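PDB 5IZ5: cytosolic phospholipase A2 delta from Homo sapiens, which hydrolyses glycerophospholipids at the sn-2 position in a calcium-dependent manner, preferring linoleic acid there, and releases a free fatty acid and a lysophospholipid. Local coordinates for residues Y215-R226 / A241-L251. The protein carries 3 engineered substitutions. Residues are numbered along the deposited sequence; the frame is centred on the assembly and turned at random.
Sequences YMAALETELSGR and AGYLTVPLRPL
E222 reaches across to T245 on one face of an antiparallel strand pair: T245 OG1 donates to E222 OE1 at 2.5 Å, meeting the oxygen from above the carboxylate plane. E222 is turned for this by placing CG between its backbone N and carbonyl carbon (chi1 57°), with the chain extended beyond. Threonine suits the other side, its beta branch fitting an extended strand while its hydroxyl supplies the proton. With an alanine here instead of E222, the T245 hydroxyl is likely to lose this acceptor and be set free to turn. Farther along, E220 and R249 lie side by side, with a long salt bridge of 3.7 Å from E220 OE2 to R249 NE. Beyond S224, Y243 CB sits over one face of the R226 guanidinium, 4.2 Å above its plane, and the tyrosine ring is inclined 60° to that plane.

The other face is largely apolar. L248 runs alongside T221, and its CD1 comes 3.7 Å from L223 N; its CD2 meets Y215 OH at 3.9 Å, the two side chains crossing at about a right angle. T221 turns its hydroxyl to K194 O. G225 suits its place because L244 CD2 packs 3.5 Å from G225 CA, where a side chain would collide.

Paired backbone bonds at T221–L248, L223–V246 and G225–L244 zip strand 221-226 to strand 244-248, and L251 N to A217 O adds a bond beyond them. Strand 244-248 thus forms an edge of a four-stranded antiparallel sheet, an arrangement consistent with the beta-sandwich of a C2-type domain, probably the second such domain of this protein.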
ATOM      1  N   TYR B 215       5.001 -24.715  -4.081  1.00 38.84           N
ATOM      2  CA  TYR B 215       5.727 -24.858  -2.833  1.00 39.91           C
ATOM      3  C   TYR B 215       7.216 -24.668  -3.069  1.00 41.18           C
ATOM      4  O   TYR B 215       7.722 -24.852  -4.173  1.00 43.12           O
ATOM      5  CB  TYR B 215       5.462 -26.241  -2.225  1.00 40.51           C
ATOM      6  CG  TYR B 215       5.851 -27.369  -3.141  1.00 40.30           C
ATOM      7  CD1 TYR B 215       7.019 -28.095  -2.924  1.00 41.56           C
ATOM      8  CD2 TYR B 215       5.065 -27.689  -4.241  1.00 40.23           C
ATOM      9  CE1 TYR B 215       7.385 -29.121  -3.781  1.00 43.03           C
ATOM     10  CE2 TYR B 215       5.419 -28.703  -5.098  1.00 41.39           C
ATOM     11  CZ  TYR B 215       6.575 -29.416  -4.863  1.00 42.60           C
ATOM     12  OH  TYR B 215       6.914 -30.425  -5.713  1.00 43.87           O
ATOM     13  N   MET B 216       7.915 -24.299  -2.012  1.00 42.30           N
ATOM     14  CA  MET B 216       9.346 -24.083  -2.084  1.00 44.21           C
ATOM     15  C   MET B 216      10.114 -25.367  -2.380  1.00 45.87           C
ATOM     16  O   MET B 216       9.906 -26.393  -1.724  1.00 42.12           O
ATOM     17  CB  MET B 216       9.839 -23.523  -0.766  1.00 44.93           C
ATOM     18  CG  MET B 216       9.624 -22.031  -0.609  1.00 45.92           C
ATOM     19  SD  MET B 216       9.972 -21.504   1.070  1.00 48.37           S
ATOM     20  CE  MET B 216      11.571 -22.197   1.350  1.00 47.74           C
ATOM     21  N   ALA B 217      11.031 -25.281  -3.342  1.00 47.55           N
ATOM     22  CA  ALA B 217      11.890 -26.408  -3.707  1.00 48.40           C
ATOM     23  C   ALA B 217      12.746 -26.868  -2.526  1.00 51.12           C
ATOM     24  O   ALA B 217      13.074 -28.046  -2.426  1.00 52.49           O
ATOM     25  CB  ALA B 217      12.781 -26.033  -4.883  1.00 48.04           C
ATOM     26  N   ALA B 218      13.086 -25.949  -1.623  1.00 51.10           N
ATOM     27  CA  ALA B 218      13.907 -26.274  -0.451  1.00 52.60           C
ATOM     28  C   ALA B 218      13.210 -27.063   0.661  1.00 53.97           C
ATOM     29  O   ALA B 218      13.865 -27.484   1.617  1.00 58.39           O
ATOM     30  CB  ALA B 218      14.507 -25.001   0.130  1.00 55.01           C
ATOM     31  N   LEU B 219      11.900 -27.260   0.565  1.00 54.27           N
ATOM     32  CA  LEU B 219      11.193 -28.032   1.595  1.00 54.67           C
ATOM     33  C   LEU B 219      11.448 -29.535   1.479  1.00 53.44           C
ATOM     34  O   LEU B 219      11.539 -30.075   0.381  1.00 50.09           O
ATOM     35  CB  LEU B 219       9.677 -27.817   1.514  1.00 57.77           C
ATOM     36  CG  LEU B 219       8.910 -26.817   2.393  1.00 60.39           C
ATOM     37  CD1 LEU B 219       9.800 -25.690   2.882  1.00 63.16           C
ATOM     38  CD2 LEU B 219       7.684 -26.263   1.674  1.00 61.47           C
ATOM     39  N   GLU B 220      11.541 -30.201   2.625  1.00 53.22           N
ATOM     40  CA  GLU B 220      11.317 -31.636   2.688  1.00 55.33           C
ATOM     41  C   GLU B 220       9.885 -31.819   3.141  1.00 51.92           C
ATOM     42  O   GLU B 220       9.539 -31.496   4.280  1.00 51.39           O
ATOM     43  CB  GLU B 220      12.256 -32.323   3.667  1.00 58.62           C
ATOM     44  CG  GLU B 220      11.911 -33.790   3.879  1.00 63.46           C
ATOM     45  CD  GLU B 220      12.944 -34.511   4.715  1.00 67.66           C
ATOM     46  OE1 GLU B 220      13.364 -33.957   5.753  1.00 73.84           O
ATOM     47  OE2 GLU B 220      13.330 -35.638   4.338  1.00 74.46           O
ATOM     48  N   THR B 221       9.052 -32.322   2.243  1.00 49.12           N
ATOM     49  CA  THR B 221       7.644 -32.470   2.533  1.00 48.40           C
ATOM     50  C   THR B 221       7.074 -33.626   1.706  1.00 48.55           C
ATOM     51  O   THR B 221       7.823 -34.441   1.172  1.00 48.73           O
ATOM     52  CB  THR B 221       6.906 -31.127   2.292  1.00 47.04           C
ATOM     53  OG1 THR B 221       5.547 -31.244   2.705  1.00 46.47           O
ATOM     54  CG2 THR B 221       6.972 -30.687   0.822  1.00 45.93           C
ATOM     55  N   GLU B 222       5.755 -33.710   1.610  1.00 50.31           N
ATOM     56  CA  GLU B 222       5.115 -34.811   0.898  1.00 50.16           C
ATOM     57  C   GLU B 222       3.739 -34.403   0.432  1.00 49.15           C
ATOM     58  O   GLU B 222       3.140 -33.492   0.992  1.00 47.23           O
ATOM     59  CB  GLU B 222       4.983 -36.017   1.824  1.00 52.43           C
ATOM     60  CG  GLU B 222       4.221 -35.718   3.109  1.00 55.29           C
ATOM     61  CD  GLU B 222       4.210 -36.885   4.065  1.00 59.24           C
ATOM     62  OE1 GLU B 222       3.484 -37.846   3.786  1.00 60.98           O
ATOM     63  OE2 GLU B 222       4.917 -36.843   5.094  1.00 62.83           O
ATOM     64  N   LEU B 223       3.245 -35.089  -0.592  1.00 49.02           N
ATOM     65  CA  LEU B 223       1.851 -34.994  -0.980  1.00 51.12           C
ATOM     66  C   LEU B 223       1.140 -36.229  -0.456  1.00 53.25           C
ATOM     67  O   LEU B 223       1.531 -37.356  -0.779  1.00 55.16           O
ATOM     68  CB  LEU B 223       1.693 -34.944  -2.497  1.00 51.15           C
ATOM     69  CG  LEU B 223       0.219 -34.959  -2.943  1.00 54.06           C
ATOM     70  CD1 LEU B 223      -0.331 -33.550  -3.064  1.00 54.21           C
ATOM     71  CD2 LEU B 223       0.045 -35.713  -4.250  1.00 54.53           C
ATOM     72  N   SER B 224       0.094 -36.025   0.336  1.00 53.94           N
ATOM     73  CA  SER B 224      -0.757 -37.128   0.777  1.00 54.34           C
ATOM     74  C   SER B 224      -2.128 -37.034   0.119  1.00 56.40           C
ATOM     75  O   SER B 224      -2.668 -35.939  -0.054  1.00 55.69           O
ATOM     76  CB  SER B 224      -0.891 -37.141   2.293  1.00 53.97           C
ATOM     77  OG  SER B 224      -1.655 -36.043   2.744  1.00 57.38           O
ATOM     78  N   GLY B 225      -2.677 -38.190  -0.251  1.00 58.37           N
ATOM     79  CA  GLY B 225      -3.945 -38.278  -0.969  1.00 57.92           C
ATOM     80  C   GLY B 225      -4.848 -39.344  -0.377  1.00 58.57           C
ATOM     81  O   GLY B 225      -4.387 -40.425   0.003  1.00 57.07           O
ATOM     82  N   ARG B 226      -6.141 -39.050  -0.315  1.00 56.95           N
ATOM     83  CA  ARG B 226      -7.107 -40.012   0.204  1.00 58.91           C
ATOM     84  C   ARG B 226      -8.524 -39.701  -0.263  1.00 58.57           C
ATOM     85  O   ARG B 226      -8.847 -38.558  -0.621  1.00 54.88           O
ATOM     86  CB  ARG B 226      -7.059 -40.104   1.731  1.00 61.37           C
ATOM     87  CG  ARG B 226      -7.365 -38.800   2.456  1.00 64.66           C
ATOM     88  CD  ARG B 226      -8.215 -39.018   3.698  1.00 69.31           C
ATOM     89  NE  ARG B 226      -7.395 -39.298   4.879  1.00 74.23           N
ATOM     90  CZ  ARG B 226      -7.314 -40.468   5.525  1.00 77.84           C
ATOM     91  NH1 ARG B 226      -7.993 -41.546   5.130  1.00 78.65           N
ATOM     92  NH2 ARG B 226      -6.527 -40.556   6.592  1.00 78.92           N
ATOM     93  N   ALA B 241     -10.842 -45.571   3.819  1.00 64.75           N
ATOM     94  CA  ALA B 241      -9.758 -46.076   2.979  1.00 58.59           C
ATOM     95  C   ALA B 241      -8.415 -45.479   3.372  1.00 54.98           C
ATOM     96  O   ALA B 241      -8.350 -44.376   3.911  1.00 52.11           O
ATOM     97  CB  ALA B 241     -10.033 -45.778   1.519  1.00 56.58           C
ATOM     98  N   GLY B 242      -7.346 -46.209   3.074  1.00 50.62           N
ATOM     99  CA  GLY B 242      -6.009 -45.763   3.397  1.00 49.87           C
ATOM    100  C   GLY B 242      -5.570 -44.593   2.535  1.00 48.76           C
ATOM    101  O   GLY B 242      -6.033 -44.433   1.404  1.00 48.01           O
ATOM    102  N   TYR B 243      -4.680 -43.771   3.077  1.00 45.02           N
ATOM    103  CA  TYR B 243      -4.122 -42.654   2.325  1.00 47.72           C
ATOM    104  C   TYR B 243      -2.778 -43.033   1.729  1.00 48.91           C
ATOM    105  O   TYR B 243      -2.061 -43.883   2.261  1.00 48.88           O
ATOM    106  CB  TYR B 243      -3.980 -41.407   3.207  1.00 47.21           C
ATOM    107  CG  TYR B 243      -2.886 -41.525   4.241  1.00 44.64           C
ATOM    108  CD1 TYR B 243      -1.556 -41.277   3.913  1.00 45.52           C
ATOM    109  CD2 TYR B 243      -3.180 -41.895   5.547  1.00 45.37           C
ATOM    110  CE1 TYR B 243      -0.548 -41.397   4.857  1.00 45.34           C
ATOM    111  CE2 TYR B 243      -2.183 -42.018   6.497  1.00 45.44           C
ATOM    112  CZ  TYR B 243      -0.869 -41.766   6.146  1.00 45.75           C
ATOM    113  OH  TYR B 243       0.125 -41.889   7.084  1.00 48.92           O
ATOM    114  N   LEU B 244      -2.447 -42.404   0.610  1.00 52.67           N
ATOM    115  CA  LEU B 244      -1.163 -42.595  -0.029  1.00 56.10           C
ATOM    116  C   LEU B 244      -0.329 -41.338   0.107  1.00 56.54           C
ATOM    117  O   LEU B 244      -0.861 -40.233   0.071  1.00 55.08           O
ATOM    118  CB  LEU B 244      -1.356 -42.952  -1.496  1.00 59.40           C
ATOM    119  CG  LEU B 244      -1.169 -41.946  -2.635  1.00 64.54           C
ATOM    120  CD1 LEU B 244      -1.298 -42.698  -3.947  1.00 66.01           C
ATOM    121  CD2 LEU B 244      -2.174 -40.802  -2.605  1.00 67.11           C
ATOM    122  N   THR B 245       0.979 -41.514   0.250  1.00 56.46           N
ATOM    123  CA  THR B 245       1.902 -40.386   0.335  1.00 57.71           C
ATOM    124  C   THR B 245       3.017 -40.508  -0.686  1.00 57.80           C
ATOM    125  O   THR B 245       3.566 -41.585  -0.881  1.00 58.42           O
ATOM    126  CB  THR B 245       2.517 -40.193   1.734  1.00 59.04           C
ATOM    127  OG1 THR B 245       3.555 -39.209   1.649  1.00 61.03           O
ATOM    128  CG2 THR B 245       3.117 -41.466   2.296  1.00 59.14           C
ATOM    129  N   VAL B 246       3.338 -39.387  -1.325  1.00 55.88           N
ATOM    130  CA  VAL B 246       4.451 -39.297  -2.251  1.00 57.07           C
ATOM    131  C   VAL B 246       5.450 -38.287  -1.683  1.00 58.92           C
ATOM    132  O   VAL B 246       5.123 -37.104  -1.553  1.00 56.54           O
ATOM    133  CB  VAL B 246       3.979 -38.838  -3.637  1.00 57.22           C
ATOM    134  CG1 VAL B 246       5.163 -38.680  -4.582  1.00 57.63           C
ATOM    135  CG2 VAL B 246       2.980 -39.834  -4.203  1.00 57.08           C
ATOM    136  N   PRO B 247       6.665 -38.748  -1.323  1.00 59.01           N
ATOM    137  CA  PRO B 247       7.626 -37.831  -0.711  1.00 56.62           C
ATOM    138  C   PRO B 247       8.119 -36.786  -1.701  1.00 53.25           C
ATOM    139  O   PRO B 247       8.192 -37.046  -2.904  1.00 49.32           O
ATOM    140  CB  PRO B 247       8.773 -38.747  -0.278  1.00 57.64           C
ATOM    141  CG  PRO B 247       8.689 -39.913  -1.194  1.00 59.52           C
ATOM    142  CD  PRO B 247       7.232 -40.096  -1.513  1.00 60.19           C
ATOM    143  N   LEU B 248       8.420 -35.603  -1.183  1.00 51.88           N
ATOM    144  CA  LEU B 248       8.924 -34.504  -1.989  1.00 52.37           C
ATOM    145  C   LEU B 248      10.227 -34.029  -1.344  1.00 52.93           C
ATOM    146  O   LEU B 248      10.217 -33.336  -0.327  1.00 51.50           O
ATOM    147  CB  LEU B 248       7.873 -33.392  -2.067  1.00 50.29           C
ATOM    148  CG  LEU B 248       6.543 -33.789  -2.726  1.00 48.99           C
ATOM    149  CD1 LEU B 248       5.460 -32.748  -2.467  1.00 49.32           C
ATOM    150  CD2 LEU B 248       6.712 -34.015  -4.218  1.00 47.66           C
ATOM    151  N   ARG B 249      11.348 -34.443  -1.927  1.00 56.08           N
ATOM    152  CA  ARG B 249      12.673 -34.163  -1.361  1.00 60.39           C
ATOM    153  C   ARG B 249      13.217 -32.835  -1.876  1.00 56.18           C
ATOM    154  O   ARG B 249      12.889 -32.428  -2.990  1.00 54.48           O
ATOM    155  CB  ARG B 249      13.655 -35.304  -1.667  1.00 65.66           C
ATOM    156  CG  ARG B 249      13.690 -36.436  -0.645  1.00 71.92           C
ATOM    157  CD  ARG B 249      12.356 -36.798   0.004  1.00 76.73           C
ATOM    158  NE  ARG B 249      12.570 -37.534   1.249  1.00 82.64           N
ATOM    159  CZ  ARG B 249      12.924 -38.818   1.322  1.00 87.30           C
ATOM    160  NH1 ARG B 249      13.109 -39.544   0.218  1.00 88.49           N
ATOM    161  NH2 ARG B 249      13.091 -39.386   2.511  1.00 88.87           N
ATOM    162  N   PRO B 250      14.044 -32.155  -1.061  1.00 55.50           N
ATOM    163  CA  PRO B 250      14.523 -30.823  -1.422  1.00 57.47           C
ATOM    164  C   PRO B 250      15.313 -30.780  -2.713  1.00 61.00           C
ATOM    165  O   PRO B 250      16.114 -31.674  -2.980  1.00 63.66           O
ATOM    166  CB  PRO B 250      15.441 -30.445  -0.260  1.00 56.51           C
ATOM    167  CG  PRO B 250      14.967 -31.256   0.879  1.00 55.80           C
ATOM    168  CD  PRO B 250      14.509 -32.549   0.278  1.00 55.18           C
ATOM    169  N   LEU B 251      15.065 -29.742  -3.504  1.00 65.72           N
ATOM    170  CA  LEU B 251      15.837 -29.462  -4.713  1.00 68.94           C
ATOM    171  C   LEU B 251      15.956 -30.669  -5.663  1.00 72.09           C
ATOM    172  O   LEU B 251      16.983 -30.850  -6.314  1.00 71.17           O
ATOM    173  CB  LEU B 251      17.246 -28.966  -4.343  1.00 68.96           C
ATOM    174  CG  LEU B 251      17.458 -27.605  -3.655  1.00 69.06           C
ATOM    175  CD1 LEU B 251      16.416 -26.565  -4.051  1.00 69.14           C
ATOM    176  CD2 LEU B 251      17.544 -27.749  -2.148  1.00 67.77           C
TER